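Long-range contact in putative Glycosidase (Bacteroides thetaiotaomicron, PDB 3R67), which is a putative glycosidase, probably with the five-bladed beta-propeller fold of its beta-fructosidase-clan relatives, of function not established here: residues A[8-20]-A[299-313]. Sequence-based numbering, arbitrary orientation.
Sequences EFPDWAWADFQRP and DRLDKPFYIPESDFE. With EDO (1,2-ethanediol), chain F.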
# COMPACT_ATOMS: atom_id res chain seq x y z
N GLU A 8 -22.09 10.65 -10.62
CA GLU A 8 -22.50 9.75 -9.53
C GLU A 8 -21.64 10.06 -8.28
O GLU A 8 -22.09 9.94 -7.14
CB GLU A 8 -22.35 8.29 -9.98
CG GLU A 8 -22.94 7.25 -9.04
CD GLU A 8 -22.79 5.84 -9.56
OE1 GLU A 8 -21.65 5.42 -9.85
OE2 GLU A 8 -23.83 5.14 -9.69
N PHE A 9 -20.37 10.44 -8.55
CA PHE A 9 -19.30 10.92 -7.69
C PHE A 9 -18.79 12.26 -8.23
O PHE A 9 -18.96 12.51 -9.43
CB PHE A 9 -18.14 9.89 -7.63
CG PHE A 9 -18.40 8.53 -7.01
CD1 PHE A 9 -18.17 8.31 -5.66
CD2 PHE A 9 -18.76 7.45 -7.81
CE1 PHE A 9 -18.36 7.05 -5.10
CE2 PHE A 9 -18.92 6.18 -7.25
CZ PHE A 9 -18.73 5.99 -5.90
N PRO A 10 -18.13 13.14 -7.44
CA PRO A 10 -17.63 14.40 -8.03
C PRO A 10 -16.63 14.13 -9.15
O PRO A 10 -15.96 13.11 -9.12
CB PRO A 10 -17.00 15.13 -6.84
CG PRO A 10 -16.83 14.10 -5.78
CD PRO A 10 -17.86 13.07 -6.00
N ASP A 11 -16.56 15.00 -10.16
CA ASP A 11 -15.75 14.80 -11.35
C ASP A 11 -14.24 14.76 -11.05
O ASP A 11 -13.49 14.27 -11.90
CB ASP A 11 -16.03 15.89 -12.41
CG ASP A 11 -15.57 17.27 -12.00
OD1 ASP A 11 -16.13 17.82 -11.02
OD2 ASP A 11 -14.63 17.80 -12.64
N TRP A 12 -13.77 15.21 -9.84
CA TRP A 12 -12.34 15.11 -9.49
C TRP A 12 -11.93 13.64 -9.17
O TRP A 12 -10.74 13.31 -9.18
CB TRP A 12 -11.98 16.01 -8.28
CG TRP A 12 -12.74 15.75 -7.01
CD1 TRP A 12 -13.79 16.47 -6.54
CD2 TRP A 12 -12.46 14.75 -6.01
NE1 TRP A 12 -14.18 15.99 -5.31
CE2 TRP A 12 -13.41 14.91 -4.98
CE3 TRP A 12 -11.52 13.72 -5.89
CZ2 TRP A 12 -13.45 14.07 -3.86
CZ3 TRP A 12 -11.58 12.87 -4.79
CH2 TRP A 12 -12.53 13.06 -3.79
N ALA A 13 -12.91 12.79 -8.84
CA ALA A 13 -12.68 11.40 -8.44
C ALA A 13 -12.46 10.49 -9.62
O ALA A 13 -13.09 10.65 -10.67
CB ALA A 13 -13.87 10.89 -7.63
N TRP A 14 -11.59 9.52 -9.45
CA TRP A 14 -11.32 8.42 -10.40
C TRP A 14 -12.13 7.22 -9.95
O TRP A 14 -11.60 6.34 -9.27
CB TRP A 14 -9.81 8.12 -10.48
CG TRP A 14 -8.94 9.23 -10.99
CD1 TRP A 14 -9.31 10.49 -11.35
CD2 TRP A 14 -7.53 9.15 -11.20
NE1 TRP A 14 -8.22 11.21 -11.78
CE2 TRP A 14 -7.11 10.41 -11.69
CE3 TRP A 14 -6.57 8.14 -11.00
CZ2 TRP A 14 -5.78 10.67 -12.04
CZ3 TRP A 14 -5.25 8.42 -11.31
CH2 TRP A 14 -4.86 9.67 -11.81
N ALA A 15 -13.43 7.27 -10.20
CA ALA A 15 -14.38 6.29 -9.70
C ALA A 15 -14.54 5.07 -10.62
O ALA A 15 -14.76 3.97 -10.13
CB ALA A 15 -15.73 6.95 -9.53
N ASP A 16 -14.41 5.26 -11.93
CA ASP A 16 -14.67 4.25 -12.95
C ASP A 16 -13.53 3.17 -13.07
O ASP A 16 -13.11 2.84 -14.19
CB ASP A 16 -14.88 4.95 -14.32
CG ASP A 16 -15.51 4.09 -15.40
OD1 ASP A 16 -16.31 3.17 -15.04
OD2 ASP A 16 -15.25 4.35 -16.60
N PHE A 17 -13.10 2.56 -11.93
CA PHE A 17 -12.19 1.42 -11.95
C PHE A 17 -13.01 0.17 -12.13
O PHE A 17 -13.92 -0.08 -11.34
CB PHE A 17 -11.28 1.32 -10.71
CG PHE A 17 -10.10 2.25 -10.71
CD1 PHE A 17 -8.94 1.94 -11.40
CD2 PHE A 17 -10.13 3.43 -9.97
CE1 PHE A 17 -7.84 2.81 -11.41
CE2 PHE A 17 -9.01 4.29 -9.94
CZ PHE A 17 -7.88 3.97 -10.68
N GLN A 18 -12.73 -0.59 -13.20
CA GLN A 18 -13.51 -1.78 -13.56
C GLN A 18 -12.66 -3.03 -13.57
O GLN A 18 -11.49 -3.00 -13.97
CB GLN A 18 -14.13 -1.59 -14.95
CG GLN A 18 -15.05 -0.36 -15.09
CD GLN A 18 -16.27 -0.41 -14.21
OE1 GLN A 18 -16.87 -1.47 -13.96
NE2 GLN A 18 -16.72 0.77 -13.76
N ARG A 19 -13.26 -4.15 -13.16
CA ARG A 19 -12.61 -5.46 -13.15
C ARG A 19 -12.47 -5.99 -14.58
O ARG A 19 -13.49 -6.18 -15.25
CB ARG A 19 -13.39 -6.46 -12.26
CG ARG A 19 -13.31 -6.18 -10.78
CD ARG A 19 -14.46 -6.77 -10.00
NE ARG A 19 -14.37 -6.45 -8.57
CZ ARG A 19 -14.81 -5.34 -8.00
NH1 ARG A 19 -15.35 -4.38 -8.74
NH2 ARG A 19 -14.68 -5.15 -6.69
N PRO A 20 -11.24 -6.17 -15.11
CA PRO A 20 -11.10 -6.74 -16.46
C PRO A 20 -11.54 -8.20 -16.47
O PRO A 20 -11.26 -8.92 -15.50
CB PRO A 20 -9.61 -6.58 -16.76
CG PRO A 20 -8.96 -6.58 -15.43
CD PRO A 20 -9.92 -6.03 -14.44
N ASP A 299 -11.96 18.03 -0.69
CA ASP A 299 -13.17 17.22 -0.73
C ASP A 299 -12.81 15.74 -0.50
O ASP A 299 -11.63 15.36 -0.49
CB ASP A 299 -13.89 17.42 -2.09
CG ASP A 299 -15.34 16.98 -2.11
OD1 ASP A 299 -15.93 16.78 -1.01
OD2 ASP A 299 -15.91 16.90 -3.22
N ARG A 300 -13.84 14.91 -0.27
CA ARG A 300 -13.73 13.50 0.08
C ARG A 300 -15.01 12.77 -0.30
O ARG A 300 -16.08 13.36 -0.27
CB ARG A 300 -13.48 13.45 1.60
CG ARG A 300 -13.22 12.11 2.23
CD ARG A 300 -12.91 12.44 3.67
NE ARG A 300 -12.70 11.27 4.51
CZ ARG A 300 -12.54 11.33 5.81
NH1 ARG A 300 -12.60 12.50 6.44
NH2 ARG A 300 -12.35 10.22 6.52
N LEU A 301 -14.90 11.49 -0.71
CA LEU A 301 -16.06 10.69 -1.08
C LEU A 301 -16.80 10.25 0.17
O LEU A 301 -16.16 9.83 1.13
CB LEU A 301 -15.66 9.48 -1.94
CG LEU A 301 -14.92 9.70 -3.29
CD1 LEU A 301 -14.76 8.36 -4.02
CD2 LEU A 301 -15.65 10.70 -4.21
N ASP A 302 -18.14 10.35 0.17
CA ASP A 302 -18.98 9.96 1.31
C ASP A 302 -19.42 8.49 1.18
O ASP A 302 -19.89 7.87 2.15
CB ASP A 302 -20.18 10.90 1.44
CG ASP A 302 -19.76 12.31 1.85
OD1 ASP A 302 -18.61 12.47 2.35
OD2 ASP A 302 -20.57 13.26 1.71
N LYS A 303 -19.20 7.92 -0.02
CA LYS A 303 -19.45 6.53 -0.38
C LYS A 303 -18.22 5.96 -1.03
O LYS A 303 -17.51 6.69 -1.73
CB LYS A 303 -20.68 6.38 -1.31
CG LYS A 303 -22.01 6.49 -0.61
CD LYS A 303 -23.15 6.24 -1.58
CE LYS A 303 -24.40 5.68 -0.91
NZ LYS A 303 -24.93 6.58 0.14
N PRO A 304 -17.91 4.67 -0.81
CA PRO A 304 -16.70 4.10 -1.43
C PRO A 304 -16.82 3.97 -2.95
O PRO A 304 -17.94 3.76 -3.45
CB PRO A 304 -16.59 2.72 -0.78
CG PRO A 304 -17.96 2.39 -0.31
CD PRO A 304 -18.62 3.68 0.04
N PHE A 305 -15.69 4.11 -3.70
CA PHE A 305 -15.71 3.98 -5.16
C PHE A 305 -15.47 2.52 -5.56
O PHE A 305 -15.78 2.13 -6.67
CB PHE A 305 -14.66 4.89 -5.83
CG PHE A 305 -13.22 4.44 -5.73
CD1 PHE A 305 -12.46 4.73 -4.60
CD2 PHE A 305 -12.61 3.78 -6.79
CE1 PHE A 305 -11.12 4.33 -4.52
CE2 PHE A 305 -11.28 3.36 -6.70
CZ PHE A 305 -10.54 3.64 -5.57
N TYR A 306 -14.88 1.73 -4.65
CA TYR A 306 -14.54 0.34 -4.90
C TYR A 306 -14.89 -0.49 -3.68
O TYR A 306 -14.58 -0.10 -2.56
CB TYR A 306 -13.05 0.25 -5.24
CG TYR A 306 -12.76 -0.90 -6.17
CD1 TYR A 306 -13.06 -0.81 -7.54
CD2 TYR A 306 -12.19 -2.07 -5.70
CE1 TYR A 306 -12.83 -1.87 -8.40
CE2 TYR A 306 -11.91 -3.14 -6.57
CZ TYR A 306 -12.24 -3.03 -7.92
OH TYR A 306 -11.96 -4.07 -8.77
N ILE A 307 -15.61 -1.60 -3.88
CA ILE A 307 -16.10 -2.44 -2.79
C ILE A 307 -15.89 -3.92 -3.12
O ILE A 307 -15.88 -4.27 -4.31
CB ILE A 307 -17.63 -2.16 -2.47
CG1 ILE A 307 -18.59 -2.66 -3.57
CG2 ILE A 307 -17.92 -0.71 -2.10
CD1 ILE A 307 -20.12 -2.76 -3.13
N PRO A 308 -15.83 -4.83 -2.09
CA PRO A 308 -15.71 -6.27 -2.39
C PRO A 308 -16.93 -6.76 -3.18
O PRO A 308 -18.07 -6.50 -2.78
CB PRO A 308 -15.61 -6.90 -0.99
CG PRO A 308 -15.10 -5.81 -0.11
CD PRO A 308 -15.83 -4.61 -0.63
N GLU A 309 -16.69 -7.42 -4.32
CA GLU A 309 -17.77 -7.84 -5.22
C GLU A 309 -17.61 -9.31 -5.66
O GLU A 309 -18.60 -10.01 -5.80
CB GLU A 309 -17.73 -6.91 -6.44
CG GLU A 309 -18.97 -6.87 -7.31
CD GLU A 309 -18.92 -5.69 -8.27
OE1 GLU A 309 -19.01 -4.52 -7.82
OE2 GLU A 309 -18.81 -5.95 -9.49
N SER A 310 -16.37 -9.76 -5.87
CA SER A 310 -16.07 -11.13 -6.27
C SER A 310 -15.96 -12.04 -5.04
O SER A 310 -15.77 -11.53 -3.94
CB SER A 310 -14.79 -11.17 -7.07
OG SER A 310 -14.95 -10.33 -8.21
N ASP A 311 -16.10 -13.36 -5.21
CA ASP A 311 -16.06 -14.30 -4.10
C ASP A 311 -14.75 -14.21 -3.32
O ASP A 311 -14.82 -14.08 -2.09
CB ASP A 311 -16.26 -15.74 -4.58
CG ASP A 311 -17.72 -16.08 -4.78
OD1 ASP A 311 -18.59 -15.20 -4.52
OD2 ASP A 311 -18.01 -17.25 -5.14
N PHE A 312 -13.59 -14.19 -4.02
CA PHE A 312 -12.27 -14.08 -3.39
C PHE A 312 -12.08 -12.69 -2.71
O PHE A 312 -11.25 -12.58 -1.80
CB PHE A 312 -11.13 -14.34 -4.40
CG PHE A 312 -11.23 -13.58 -5.69
CD1 PHE A 312 -11.96 -14.07 -6.77
CD2 PHE A 312 -10.55 -12.37 -5.86
CE1 PHE A 312 -12.03 -13.36 -7.97
CE2 PHE A 312 -10.65 -11.65 -7.05
CZ PHE A 312 -11.40 -12.15 -8.09
N GLU A 313 -12.89 -11.69 -3.07
CA GLU A 313 -12.81 -10.36 -2.45
C GLU A 313 -13.61 -10.29 -1.14
O GLU A 313 -13.16 -9.64 -0.19
CB GLU A 313 -13.31 -9.27 -3.41
CG GLU A 313 -12.45 -9.08 -4.64
CD GLU A 313 -13.05 -8.18 -5.70
OE1 GLU A 313 -14.20 -7.70 -5.53
OE2 GLU A 313 -12.40 -8.00 -6.75
C1 EDO F . -11.07 14.73 8.54
O1 EDO F . -12.14 13.88 9.00
C2 EDO F . -10.67 15.84 9.51
O2 EDO F . -10.14 15.31 10.74
O HOH W 1 -17.30 3.71 -8.96
O HOH W 2 -16.51 -2.38 -7.18
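Arg-19 lays its guanidinium parallel to the Tyr-306 ring, the planes 4° apart, over its hydroxyl end: Tyr-306 OH sits over the centre of the group, 3.2 Å from Arg-19 CZ, and Glu-309 CB lies toward the rim of the opposite face. Held between these two, Arg-19 grips Glu-313 side-on in a salt bridge, NE to OE2 at 3.1 Å and NH2 to OE1 at 2.8 Å. The same OE1 also accepts from the backbone N of Glu-309 and Ser-310, which fixes the carboxylate, while OE2 and Tyr-306 OH share Tyr-339 as a partner. Residues 8-20 run beside the connection from strand 297-300 to helix 311-314 and touch strands 258-266 and 345-351, consistent with an N-terminal arm lying on the five-bladed beta-propeller of this clan. Packing is tight where Leu-301 CD2 sits among Phe-9, Pro-10, Trp-12 and Ala-13, 3.7 Å from Pro-10 CD. The Trp-12 indole meets Asp-299 at its edge, NE1 donating to OD2 over 2.9 Å at 161°. Phe-17 and Phe-305 meet rim to rim, and both touch Leu-262. Water 1 bridges Ala-15 O and Phe-305 O. The solvent side is looser: exposed Lys-303 leads its amine away, and Glu-309 OE1 reaches Arg-19 NH1 through a long, 3.8 Å charge contact and, weakly, through water 2.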